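Local coordinates for predicted acetamidase/formamidase (Thermoanaerobacter tengcongensis, PDB 3TKK), which is predicted to be an acetamidase/formamidase, probably hydrolysing carbon-nitrogen bonds in linear amides, and carries bound zinc and calcium, at residues N42-M54 against L104-K116. Residues are numbered along the deposited sequence; the frame is centred on the assembly and turned at random.
Sequences NQIQSNEDKLDEM and LMEGLYSKVVDIK
Asn47 is held at both ends, its backbone O inside the loop and its side-chain amide by Val112 and Ser110 of strand 108-116. Lys50 N reaches Asn47 O at 3.1 Å, the closing bond of a type II' beta turn from Asn47 to Lys50, while Ser46 OG arrives at 3.3 Å on the opposite face of that carbonyl. The turn belongs to the loop between strands 31-36 and 62-69, here laid over an antiparallel four-stranded sheet. With CG anti to its own carbonyl carbon (chi1 -77°), the Asn47 amide extends to the strand backbone. Val112 N donates to Asn47 OD1 over 3.2 Å with an angle of 161° at the hydrogen, nearly straight though tilted from the plane of the amide carbonyl. Asn47 ND2 returns a weak bond to Ser110 O, 3.3 Å long and bent to 124°. Were Asn47 cut back to an alanine, Val112 N would probably lose its acceptor and Ser110 O this weak donor, and the tie between turn and strand with them. Leu108, Ser110 and Val112 direct their CB atoms toward the loop, whereas Tyr109 and Lys111 turn theirs away; Tyr109 packs on Glu261 of the second subunit. Beside the amide, the Ile44 and Val112 side chains run past each other in opposite directions, methyl against methyl, CG2 to CG2 at 3.6 Å. Ile44 also touches Val91 of strand 89-95, which pairs with strand 108-116. Ser110 OG is flanked by two methyls, Ile44 CD1 and Leu51 CD1, the latter 3.5 Å away. Farther along, the Asp52 and Leu108 side chains cross at about a right angle; Asp52 OD1, buried here without a polar partner in the model, rests 3.4 Å from Leu108 CD1.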
ATOM      1  N   ASN A  42     -13.465   7.137  25.652  1.00 43.72           N
ATOM      2  CA  ASN A  42     -14.331   8.332  25.742  1.00 47.34           C
ATOM      3  C   ASN A  42     -13.823   9.469  26.702  1.00 48.68           C
ATOM      4  O   ASN A  42     -14.646  10.206  27.230  1.00 51.04           O
ATOM      5  CB  ASN A  42     -15.764   7.902  26.164  1.00 47.02           C
ATOM      6  CG  ASN A  42     -16.449   7.013  25.096  1.00 47.00           C
ATOM      7  OD1 ASN A  42     -17.564   6.528  25.307  1.00 48.38           O
ATOM      8  ND2 ASN A  42     -15.776   6.813  23.945  1.00 42.14           N
ATOM      9  N   GLN A  43     -12.499   9.592  26.935  1.00 49.71           N
ATOM     10  CA  GLN A  43     -11.966  10.571  27.902  1.00 51.46           C
ATOM     11  C   GLN A  43     -11.832  12.017  27.345  1.00 52.67           C
ATOM     12  O   GLN A  43     -11.664  12.966  28.112  1.00 51.93           O
ATOM     13  CB  GLN A  43     -10.636  10.094  28.488  1.00 53.15           C
ATOM     14  CG  GLN A  43     -10.794   8.931  29.468  1.00 55.15           C
ATOM     15  CD  GLN A  43      -9.445   8.490  30.031  1.00 56.71           C
ATOM     16  OE1 GLN A  43      -8.715   7.704  29.409  1.00 57.04           O
ATOM     17  NE2 GLN A  43      -9.095   9.008  31.211  1.00 58.77           N
ATOM     18  N   ILE A  44     -11.871  12.147  26.006  1.00 51.74           N
ATOM     19  CA  ILE A  44     -11.944  13.450  25.302  1.00 51.97           C
ATOM     20  C   ILE A  44     -13.298  13.556  24.604  1.00 52.42           C
ATOM     21  O   ILE A  44     -13.528  12.974  23.539  1.00 47.53           O
ATOM     22  CB  ILE A  44     -10.852  13.631  24.202  1.00 51.65           C
ATOM     23  CG1 ILE A  44      -9.412  13.478  24.757  1.00 51.97           C
ATOM     24  CG2 ILE A  44     -11.074  14.983  23.432  1.00 49.77           C
ATOM     25  CD1 ILE A  44      -8.356  14.071  23.783  1.00 50.38           C
ATOM     26  N   GLN A  45     -14.196  14.319  25.219  1.00 56.45           N
ATOM     27  CA  GLN A  45     -15.536  14.507  24.705  1.00 58.74           C
ATOM     28  C   GLN A  45     -15.700  15.917  24.182  1.00 61.60           C
ATOM     29  O   GLN A  45     -16.666  16.233  23.484  1.00 61.15           O
ATOM     30  CB  GLN A  45     -16.543  14.252  25.835  1.00 61.68           C
ATOM     31  CG  GLN A  45     -16.639  12.787  26.191  1.00 62.71           C
ATOM     32  CD  GLN A  45     -17.033  12.645  27.597  1.00 65.37           C
ATOM     33  OE1 GLN A  45     -16.437  11.877  28.346  1.00 65.92           O
ATOM     34  NE2 GLN A  45     -18.019  13.430  28.007  1.00 67.94           N
ATOM     35  N   SER A  46     -14.767  16.782  24.553  1.00 64.38           N
ATOM     36  CA  SER A  46     -14.860  18.176  24.181  1.00 68.91           C
ATOM     37  C   SER A  46     -13.445  18.740  24.112  1.00 70.59           C
ATOM     38  O   SER A  46     -12.503  18.141  24.631  1.00 68.74           O
ATOM     39  CB  SER A  46     -15.709  18.948  25.202  1.00 70.63           C
ATOM     40  OG  SER A  46     -15.449  20.330  25.115  1.00 73.11           O
ATOM     41  N   ASN A  47     -13.296  19.882  23.443  1.00 73.21           N
ATOM     42  CA  ASN A  47     -12.042  20.602  23.490  1.00 75.68           C
ATOM     43  C   ASN A  47     -11.893  21.442  24.737  1.00 79.07           C
ATOM     44  O   ASN A  47     -12.323  21.062  25.839  1.00 79.18           O
ATOM     45  CB  ASN A  47     -11.907  21.516  22.259  1.00 75.36           C
ATOM     46  CG  ASN A  47     -11.519  20.749  20.971  1.00 73.96           C
ATOM     47  OD1 ASN A  47     -12.342  20.581  20.060  1.00 73.12           O
ATOM     48  ND2 ASN A  47     -10.249  20.305  20.886  1.00 72.22           N
ATOM     49  N   GLU A  48     -11.336  22.625  24.520  1.00 83.93           N
ATOM     50  CA  GLU A  48     -10.961  23.461  25.632  1.00 88.33           C
ATOM     51  C   GLU A  48     -10.151  22.532  26.555  1.00 89.77           C
ATOM     52  O   GLU A  48      -9.054  22.074  26.182  1.00 89.01           O
ATOM     53  CB  GLU A  48     -12.218  24.010  26.332  1.00 90.50           C
ATOM     54  CG  GLU A  48     -11.979  25.181  27.319  1.00 93.41           C
ATOM     55  CD  GLU A  48     -12.815  25.051  28.610  1.00 94.90           C
ATOM     56  OE1 GLU A  48     -13.431  23.973  28.800  1.00 94.32           O
ATOM     57  OE2 GLU A  48     -12.860  26.007  29.430  1.00 96.88           O
ATOM     58  N   ASP A  49     -10.735  22.211  27.720  1.00 92.14           N
ATOM     59  CA  ASP A  49     -10.059  21.536  28.859  1.00 93.64           C
ATOM     60  C   ASP A  49      -9.716  20.058  28.583  1.00 92.09           C
ATOM     61  O   ASP A  49      -8.776  19.502  29.194  1.00 92.41           O
ATOM     62  CB  ASP A  49     -10.924  21.629  30.165  1.00 95.31           C
ATOM     63  CG  ASP A  49     -10.505  22.784  31.132  1.00 97.74           C
ATOM     64  OD1 ASP A  49     -10.483  22.548  32.373  1.00 98.44           O
ATOM     65  OD2 ASP A  49     -10.233  23.919  30.674  1.00 98.06           O
ATOM     66  N   LYS A  50     -10.476  19.417  27.688  1.00 90.49           N
ATOM     67  CA  LYS A  50     -10.231  18.007  27.394  1.00 88.45           C
ATOM     68  C   LYS A  50      -9.063  17.829  26.424  1.00 87.51           C
ATOM     69  O   LYS A  50      -9.229  17.867  25.185  1.00 85.67           O
ATOM     70  CB  LYS A  50     -11.494  17.294  26.911  1.00 87.49           C
ATOM     71  CG  LYS A  50     -12.469  16.982  28.040  1.00 87.97           C
ATOM     72  CD  LYS A  50     -13.650  16.222  27.537  1.00 86.57           C
ATOM     73  CE  LYS A  50     -14.312  15.493  28.675  1.00 88.27           C
ATOM     74  NZ  LYS A  50     -14.650  14.096  28.286  1.00 86.91           N
ATOM     75  N   LEU A  51      -7.883  17.665  27.030  1.00 88.03           N
ATOM     76  CA  LEU A  51      -6.643  17.391  26.319  1.00 87.87           C
ATOM     77  C   LEU A  51      -5.987  16.108  26.855  1.00 87.61           C
ATOM     78  O   LEU A  51      -6.338  15.609  27.941  1.00 87.40           O
ATOM     79  CB  LEU A  51      -5.666  18.593  26.374  1.00 89.31           C
ATOM     80  CG  LEU A  51      -4.458  18.561  25.398  1.00 87.98           C
ATOM     81  CD1 LEU A  51      -4.753  17.715  24.129  1.00 84.50           C
ATOM     82  CD2 LEU A  51      -3.922  19.985  25.034  1.00 88.97           C
ATOM     83  N   ASP A  52      -5.060  15.572  26.052  1.00 87.25           N
ATOM     84  CA  ASP A  52      -4.309  14.353  26.399  1.00 87.30           C
ATOM     85  C   ASP A  52      -3.530  14.485  27.736  1.00 88.74           C
ATOM     86  O   ASP A  52      -2.326  14.793  27.779  1.00 88.85           O
ATOM     87  CB  ASP A  52      -3.413  13.883  25.221  1.00 86.59           C
ATOM     88  CG  ASP A  52      -4.238  13.432  23.983  1.00 86.12           C
ATOM     89  OD1 ASP A  52      -4.642  14.316  23.190  1.00 86.34           O
ATOM     90  OD2 ASP A  52      -4.481  12.202  23.802  1.00 85.15           O
ATOM     91  N   GLU A  53      -4.275  14.284  28.821  1.00 89.66           N
ATOM     92  CA  GLU A  53      -3.740  14.102  30.170  1.00 90.62           C
ATOM     93  C   GLU A  53      -4.801  13.230  30.839  1.00 90.87           C
ATOM     94  O   GLU A  53      -5.264  13.511  31.962  1.00 92.02           O
ATOM     95  CB  GLU A  53      -3.593  15.438  30.893  1.00 92.63           C
ATOM     96  CG  GLU A  53      -4.927  16.070  31.350  1.00 93.41           C
ATOM     97  CD  GLU A  53      -4.792  17.556  31.743  1.00 95.32           C
ATOM     98  OE1 GLU A  53      -5.814  18.165  32.134  1.00 96.08           O
ATOM     99  OE2 GLU A  53      -3.672  18.117  31.669  1.00 95.75           O
ATOM    100  N   MET A  54      -5.206  12.194  30.091  1.00 88.96           N
ATOM    101  CA  MET A  54      -6.263  11.244  30.468  1.00 87.90           C
ATOM    102  C   MET A  54      -5.648  10.137  31.313  1.00 87.38           C
ATOM    103  O   MET A  54      -4.461  10.200  31.637  1.00 88.06           O
ATOM    104  CB  MET A  54      -6.859  10.589  29.211  1.00 86.56           C
ATOM    105  CG  MET A  54      -6.893  11.433  27.939  1.00 85.90           C
ATOM    106  SD  MET A  54      -6.788  10.436  26.416  1.00 83.33           S
ATOM    107  CE  MET A  54      -7.181   8.777  26.996  1.00 83.72           C
ATOM    108  N   LEU A 104       8.028  16.870  13.673  1.00 30.34           N
ATOM    109  CA  LEU A 104       7.843  18.280  13.307  1.00 28.84           C
ATOM    110  C   LEU A 104       7.045  19.111  14.327  1.00 28.92           C
ATOM    111  O   LEU A 104       6.794  20.252  14.099  1.00 29.01           O
ATOM    112  CB  LEU A 104       7.087  18.344  11.972  1.00 25.61           C
ATOM    113  CG  LEU A 104       7.649  17.605  10.715  1.00 27.03           C
ATOM    114  CD1 LEU A 104       6.745  17.930   9.387  1.00 24.08           C
ATOM    115  CD2 LEU A 104       9.035  18.014  10.436  1.00 28.67           C
ATOM    116  N   MET A 105       6.513  18.486  15.366  1.00 29.91           N
ATOM    117  CA  MET A 105       5.491  19.099  16.198  1.00 31.47           C
ATOM    118  C   MET A 105       5.993  19.207  17.635  1.00 34.42           C
ATOM    119  O   MET A 105       6.865  18.472  17.988  1.00 33.21           O
ATOM    120  CB  MET A 105       4.237  18.214  16.169  1.00 27.37           C
ATOM    121  CG  MET A 105       3.407  18.472  14.837  1.00 27.28           C
ATOM    122  SD  MET A 105       2.015  17.408  14.757  1.00 26.37           S
ATOM    123  CE  MET A 105       2.739  15.813  14.271  1.00 26.05           C
ATOM    124  N   GLU A 106       5.390  20.099  18.424  1.00 37.54           N
ATOM    125  CA  GLU A 106       5.749  20.333  19.839  1.00 42.18           C
ATOM    126  C   GLU A 106       4.474  20.127  20.665  1.00 43.65           C
ATOM    127  O   GLU A 106       3.367  20.414  20.180  1.00 44.07           O
ATOM    128  CB  GLU A 106       6.211  21.747  19.980  1.00 46.19           C
ATOM    129  CG  GLU A 106       7.546  22.004  19.300  1.00 50.27           C
ATOM    130  CD  GLU A 106       8.642  21.143  19.911  1.00 53.36           C
ATOM    131  OE1 GLU A 106       8.462  20.588  21.021  1.00 53.87           O
ATOM    132  OE2 GLU A 106       9.705  21.035  19.268  1.00 56.43           O
ATOM    133  N   GLY A 107       4.585  19.597  21.880  1.00 43.33           N
ATOM    134  CA  GLY A 107       3.384  19.295  22.649  1.00 42.01           C
ATOM    135  C   GLY A 107       2.417  18.262  22.040  1.00 39.99           C
ATOM    136  O   GLY A 107       2.812  17.376  21.269  1.00 39.59           O
ATOM    137  N   LEU A 108       1.146  18.339  22.434  1.00 36.89           N
ATOM    138  CA  LEU A 108       0.206  17.291  22.150  1.00 36.86           C
ATOM    139  C   LEU A 108      -1.073  17.946  21.568  1.00 32.99           C
ATOM    140  O   LEU A 108      -1.487  18.984  22.017  1.00 34.03           O
ATOM    141  CB  LEU A 108      -0.145  16.536  23.452  1.00 40.17           C
ATOM    142  CG  LEU A 108      -0.406  15.034  23.229  1.00 43.51           C
ATOM    143  CD1 LEU A 108      -1.416  14.635  22.035  1.00 42.58           C
ATOM    144  CD2 LEU A 108       0.970  14.323  22.988  1.00 44.84           C
ATOM    145  N   TYR A 109      -1.703  17.323  20.586  1.00 30.58           N
ATOM    146  CA  TYR A 109      -2.796  17.986  19.914  1.00 28.79           C
ATOM    147  C   TYR A 109      -3.947  17.063  19.959  1.00 27.78           C
ATOM    148  O   TYR A 109      -3.728  15.870  19.847  1.00 27.04           O
ATOM    149  CB  TYR A 109      -2.456  18.146  18.436  1.00 26.72           C
ATOM    150  CG  TYR A 109      -3.570  18.703  17.546  1.00 27.98           C
ATOM    151  CD1 TYR A 109      -3.777  20.065  17.424  1.00 29.60           C
ATOM    152  CD2 TYR A 109      -4.393  17.852  16.809  1.00 28.71           C
ATOM    153  CE1 TYR A 109      -4.799  20.607  16.578  1.00 27.96           C
ATOM    154  CE2 TYR A 109      -5.409  18.385  15.939  1.00 27.00           C
ATOM    155  CZ  TYR A 109      -5.558  19.756  15.829  1.00 26.76           C
ATOM    156  OH  TYR A 109      -6.516  20.239  14.969  1.00 27.25           O
ATOM    157  N   SER A 110      -5.155  17.604  20.167  1.00 28.62           N
ATOM    158  CA  SER A 110      -6.387  16.883  19.787  1.00 29.35           C
ATOM    159  C   SER A 110      -7.438  17.855  19.290  1.00 32.09           C
ATOM    160  O   SER A 110      -7.436  19.024  19.650  1.00 33.31           O
ATOM    161  CB  SER A 110      -7.009  16.138  20.970  1.00 32.31           C
ATOM    162  OG  SER A 110      -7.377  17.057  21.974  1.00 37.78           O
ATOM    163  N   LYS A 111      -8.350  17.366  18.450  1.00 31.27           N
ATOM    164  CA  LYS A 111      -9.432  18.164  17.960  1.00 31.50           C
ATOM    165  C   LYS A 111     -10.656  17.298  17.959  1.00 32.54           C
ATOM    166  O   LYS A 111     -10.651  16.192  17.344  1.00 27.49           O
ATOM    167  CB  LYS A 111      -9.198  18.506  16.504  1.00 31.82           C
ATOM    168  CG  LYS A 111     -10.260  19.487  15.952  1.00 35.02           C
ATOM    169  CD  LYS A 111      -9.876  19.794  14.538  1.00 38.02           C
ATOM    170  CE  LYS A 111     -10.275  21.228  14.329  1.00 43.10           C
ATOM    171  NZ  LYS A 111     -11.546  21.462  15.127  1.00 43.80           N
ATOM    172  N   VAL A 112     -11.729  17.796  18.562  1.00 30.45           N
ATOM    173  CA  VAL A 112     -12.975  17.013  18.532  1.00 31.65           C
ATOM    174  C   VAL A 112     -13.721  17.517  17.307  1.00 29.96           C
ATOM    175  O   VAL A 112     -13.790  18.706  17.138  1.00 29.34           O
ATOM    176  CB  VAL A 112     -13.832  17.330  19.789  1.00 33.58           C
ATOM    177  CG1 VAL A 112     -15.278  16.800  19.670  1.00 32.49           C
ATOM    178  CG2 VAL A 112     -13.163  16.746  21.024  1.00 33.36           C
ATOM    179  N   VAL A 113     -14.224  16.627  16.453  1.00 28.26           N
ATOM    180  CA  VAL A 113     -14.980  17.010  15.262  1.00 27.60           C
ATOM    181  C   VAL A 113     -16.405  16.459  15.290  1.00 30.38           C
ATOM    182  O   VAL A 113     -16.639  15.345  15.747  1.00 31.96           O
ATOM    183  CB  VAL A 113     -14.302  16.500  13.994  1.00 26.41           C
ATOM    184  CG1 VAL A 113     -13.021  17.265  13.829  1.00 26.33           C
ATOM    185  CG2 VAL A 113     -13.853  15.018  14.146  1.00 27.80           C
ATOM    186  N   ASP A 114     -17.334  17.220  14.732  1.00 32.85           N
ATOM    187  CA  ASP A 114     -18.675  16.751  14.481  1.00 34.05           C
ATOM    188  C   ASP A 114     -18.680  15.778  13.303  1.00 30.06           C
ATOM    189  O   ASP A 114     -17.860  15.865  12.383  1.00 28.94           O
ATOM    190  CB  ASP A 114     -19.597  17.953  14.263  1.00 39.85           C
ATOM    191  CG  ASP A 114     -19.713  18.774  15.484  1.00 42.69           C
ATOM    192  OD1 ASP A 114     -19.653  18.216  16.610  1.00 44.86           O
ATOM    193  OD2 ASP A 114     -19.771  19.990  15.310  1.00 49.35           O
ATOM    194  N   ILE A 115     -19.495  14.746  13.456  1.00 28.68           N
ATOM    195  CA  ILE A 115     -19.783  13.830  12.366  1.00 28.12           C
ATOM    196  C   ILE A 115     -21.261  14.069  12.109  1.00 29.73           C
ATOM    197  O   ILE A 115     -22.076  13.923  13.046  1.00 30.42           O
ATOM    198  CB  ILE A 115     -19.465  12.365  12.739  1.00 28.13           C
ATOM    199  CG1 ILE A 115     -17.963  12.299  12.976  1.00 25.39           C
ATOM    200  CG2 ILE A 115     -19.908  11.431  11.567  1.00 28.88           C
ATOM    201  CD1 ILE A 115     -17.346  11.102  13.586  1.00 26.20           C
ATOM    202  N   LYS A 116     -21.578  14.521  10.908  1.00 30.51           N
ATOM    203  CA  LYS A 116     -22.959  14.802  10.536  1.00 32.28           C
ATOM    204  C   LYS A 116     -23.269  14.573   9.085  1.00 32.66           C
ATOM    205  O   LYS A 116     -22.447  14.811   8.239  1.00 32.11           O
ATOM    206  CB  LYS A 116     -23.247  16.252  10.786  1.00 38.62           C
ATOM    207  CG  LYS A 116     -22.762  16.730  12.075  1.00 43.55           C
ATOM    208  CD  LYS A 116     -23.786  17.307  12.887  1.00 46.52           C
ATOM    209  CE  LYS A 116     -24.237  16.206  13.830  1.00 47.41           C
ATOM    210  NZ  LYS A 116     -24.951  16.822  15.036  1.00 50.49           N
TER